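Local coordinates for protein 2,5-dihydroxypyridine 5,6-dioxygenase (Pseudomonas putida KT2440, PDB 7CUP) that catalyses the iron-dependent dioxygenolytic ring opening of 2,5-dihydroxypyridine to N-formylmaleamate in aerobic nicotinate degradation, at residues A[192-197]-A[288-293]. Sequence-based numbering, arbitrary orientation.
Sequences SGFLFT and MCMDAR
Ser192 CB lies 4.2 Å from Met290 CE, where the entry to strand 194-197 meets the first turn of helix 290-294. The strand belongs to an antiparallel sheet that also carries the iron ligands His265, Ser302 and Asp320. Ser192 OG is hydrogen-bonded to His189 O. At Gly193 and Phe194 the pairing has a G1 beta bulge: both residues hydrogen-bond through their backbones to Glu177 of strand 175-177. Phe194 makes most of the contact on the side of 192-197. With chi1 at 63°, CG lies between the backbone N and carbonyl carbon, and the CE1 and CZ edge of the ring reaches the helix. The Met290 chain crosses the Phe194 side chain at about a right angle. It folds at its second and third torsions, which brings CE to the ring edge, near its plane, 3.5 Å from Phe194 CE1. Arg293 O lies over one ring face, offset toward the rim, and accepts a hydrogen bond from Asn298. The contact is buried, and no hydrogen bond crosses it. Toward the iron site, Arg293 NE forms a salt bridge with Asp320. Arg293 NH1 donates to Met288 O at 2.6 Å, with the acceptor 12° from the guanidinium plane.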
ATOM      1  N   SER A 192       1.144  30.049 -10.663  1.00 22.89           N
ATOM      2  CA  SER A 192       2.018  31.248 -10.695  1.00 22.74           C
ATOM      3  C   SER A 192       1.178  32.468 -11.086  1.00 24.23           C
ATOM      4  O   SER A 192       0.056  32.598 -10.560  1.00 20.68           O
ATOM      5  CB  SER A 192       3.239  31.023 -11.569  1.00 23.38           C
ATOM      6  OG  SER A 192       2.896  30.703 -12.919  1.00 22.13           O
ATOM      7  N   GLY A 193       1.706  33.354 -11.941  1.00 23.77           N
ATOM      8  CA  GLY A 193       1.076  34.662 -12.198  1.00 23.67           C
ATOM      9  C   GLY A 193       1.967  35.810 -11.759  1.00 23.77           C
ATOM     10  O   GLY A 193       1.500  36.627 -10.970  1.00 25.52           O
ATOM     11  N   PHE A 194       3.204  35.891 -12.262  1.00 25.08           N
ATOM     12  CA  PHE A 194       4.164  36.983 -11.939  1.00 26.13           C
ATOM     13  C   PHE A 194       5.278  37.036 -12.987  1.00 27.54           C
ATOM     14  O   PHE A 194       5.294  36.243 -13.964  1.00 23.89           O
ATOM     15  CB  PHE A 194       4.704  36.805 -10.515  1.00 26.98           C
ATOM     16  CG  PHE A 194       5.492  35.546 -10.265  1.00 24.72           C
ATOM     17  CD1 PHE A 194       4.847  34.328 -10.051  1.00 26.78           C
ATOM     18  CD2 PHE A 194       6.876  35.582 -10.170  1.00 25.68           C
ATOM     19  CE1 PHE A 194       5.581  33.171  -9.804  1.00 24.69           C
ATOM     20  CE2 PHE A 194       7.606  34.427  -9.888  1.00 27.02           C
ATOM     21  CZ  PHE A 194       6.956  33.221  -9.725  1.00 24.55           C
ATOM     22  N   LEU A 195       6.213  37.960 -12.795  1.00 26.93           N
ATOM     23  CA  LEU A 195       7.295  38.210 -13.770  1.00 28.06           C
ATOM     24  C   LEU A 195       8.480  38.854 -13.045  1.00 27.35           C
ATOM     25  O   LEU A 195       8.298  39.402 -11.940  1.00 27.39           O
ATOM     26  CB  LEU A 195       6.749  39.052 -14.937  1.00 27.75           C
ATOM     27  CG  LEU A 195       6.757  40.583 -14.778  1.00 28.22           C
ATOM     28  CD1 LEU A 195       6.602  41.274 -16.132  1.00 26.39           C
ATOM     29  CD2 LEU A 195       5.649  41.020 -13.833  1.00 26.38           C
ATOM     30  N   PHE A 196       9.661  38.745 -13.648  1.00 26.13           N
ATOM     31  CA  PHE A 196      10.933  39.213 -13.069  1.00 30.39           C
ATOM     32  C   PHE A 196      11.991  39.358 -14.172  1.00 32.31           C
ATOM     33  O   PHE A 196      11.802  38.807 -15.276  1.00 32.18           O
ATOM     34  CB  PHE A 196      11.389  38.227 -11.992  1.00 32.10           C
ATOM     35  CG  PHE A 196      11.381  36.783 -12.433  1.00 29.64           C
ATOM     36  CD1 PHE A 196      12.500  36.215 -13.028  1.00 32.56           C
ATOM     37  CD2 PHE A 196      10.259  35.995 -12.249  1.00 29.02           C
ATOM     38  CE1 PHE A 196      12.497  34.888 -13.425  1.00 33.38           C
ATOM     39  CE2 PHE A 196      10.252  34.668 -12.653  1.00 32.24           C
ATOM     40  CZ  PHE A 196      11.363  34.118 -13.254  1.00 33.86           C
ATOM     41  N   THR A 197      13.036  40.132 -13.872  1.00 34.73           N
ATOM     42  CA  THR A 197      14.328  40.191 -14.598  1.00 35.62           C
ATOM     43  C   THR A 197      15.464  39.970 -13.614  1.00 36.34           C
ATOM     44  O   THR A 197      15.197  39.551 -12.474  1.00 33.07           O
ATOM     45  CB  THR A 197      14.664  41.553 -15.233  1.00 37.55           C
ATOM     46  OG1 THR A 197      13.558  42.455 -15.243  1.00 43.08           O
ATOM     47  CG2 THR A 197      15.225  41.367 -16.620  1.00 32.49           C
ATOM     48  N   MET A 288       6.136  24.774  -1.570  1.00 25.54           N
ATOM     49  CA  MET A 288       7.182  25.825  -1.637  1.00 25.79           C
ATOM     50  C   MET A 288       6.574  27.231  -1.448  1.00 25.56           C
ATOM     51  O   MET A 288       7.325  28.203  -1.390  1.00 26.70           O
ATOM     52  CB  MET A 288       7.900  25.707  -2.974  1.00 30.17           C
ATOM     53  CG  MET A 288       7.061  26.135  -4.165  1.00 34.57           C
ATOM     54  SD  MET A 288       8.054  26.032  -5.682  1.00 42.34           S
ATOM     55  CE  MET A 288       8.720  24.384  -5.469  1.00 40.40           C
ATOM     56  N   CYS A 289       5.266  27.342  -1.265  1.00 25.58           N
ATOM     57  CA  CYS A 289       4.544  28.613  -0.996  1.00 24.06           C
ATOM     58  C   CYS A 289       4.679  29.527  -2.224  1.00 25.64           C
ATOM     59  O   CYS A 289       5.340  30.610  -2.188  1.00 24.28           O
ATOM     60  CB  CYS A 289       4.986  29.299   0.298  1.00 26.88           C
ATOM     61  SG  CYS A 289       3.796  30.579   0.806  1.00 30.37           S
ATOM     62  N   MET A 290       3.990  29.131  -3.282  1.00 22.92           N
ATOM     63  CA  MET A 290       3.787  29.992  -4.474  1.00 23.31           C
ATOM     64  C   MET A 290       2.904  31.190  -4.131  1.00 21.52           C
ATOM     65  O   MET A 290       3.081  32.208  -4.801  1.00 23.57           O
ATOM     66  CB  MET A 290       3.199  29.191  -5.632  1.00 20.78           C
ATOM     67  CG  MET A 290       4.199  28.236  -6.234  1.00 19.71           C
ATOM     68  SD  MET A 290       5.783  29.021  -6.680  1.00 23.25           S
ATOM     69  CE  MET A 290       5.250  30.173  -7.933  1.00 19.70           C
ATOM     70  N   ASP A 291       2.050  31.099  -3.105  1.00 21.23           N
ATOM     71  CA  ASP A 291       1.229  32.243  -2.637  1.00 20.96           C
ATOM     72  C   ASP A 291       2.142  33.432  -2.305  1.00 22.99           C
ATOM     73  O   ASP A 291       1.809  34.558  -2.692  1.00 23.18           O
ATOM     74  CB  ASP A 291       0.390  31.840  -1.433  1.00 21.45           C
ATOM     75  CG  ASP A 291      -0.902  31.148  -1.796  1.00 22.62           C
ATOM     76  OD1 ASP A 291      -1.880  31.870  -2.113  1.00 22.96           O
ATOM     77  OD2 ASP A 291      -0.940  29.904  -1.743  1.00 24.71           O
ATOM     78  N   ALA A 292       3.239  33.183  -1.576  1.00 22.85           N
ATOM     79  CA  ALA A 292       4.190  34.205  -1.115  1.00 22.69           C
ATOM     80  C   ALA A 292       4.900  34.784  -2.334  1.00 24.06           C
ATOM     81  O   ALA A 292       5.135  35.989  -2.340  1.00 25.66           O
ATOM     82  CB  ALA A 292       5.172  33.605  -0.127  1.00 23.79           C
ATOM     83  N   ARG A 293       5.250  33.961  -3.329  1.00 23.45           N
ATOM     84  CA  ARG A 293       5.989  34.483  -4.510  1.00 21.66           C
ATOM     85  C   ARG A 293       5.052  35.326  -5.385  1.00 20.48           C
ATOM     86  O   ARG A 293       5.550  36.266  -6.034  1.00 22.05           O
ATOM     87  CB  ARG A 293       6.632  33.366  -5.334  1.00 21.23           C
ATOM     88  CG  ARG A 293       7.713  32.585  -4.605  1.00 22.66           C
ATOM     89  CD  ARG A 293       8.349  31.546  -5.478  1.00 22.34           C
ATOM     90  NE  ARG A 293       9.470  30.967  -4.759  1.00 23.19           N
ATOM     91  CZ  ARG A 293       9.380  30.042  -3.808  1.00 26.11           C
ATOM     92  NH1 ARG A 293       8.192  29.561  -3.458  1.00 26.55           N
ATOM     93  NH2 ARG A 293      10.483  29.591  -3.214  1.00 26.15           N
TER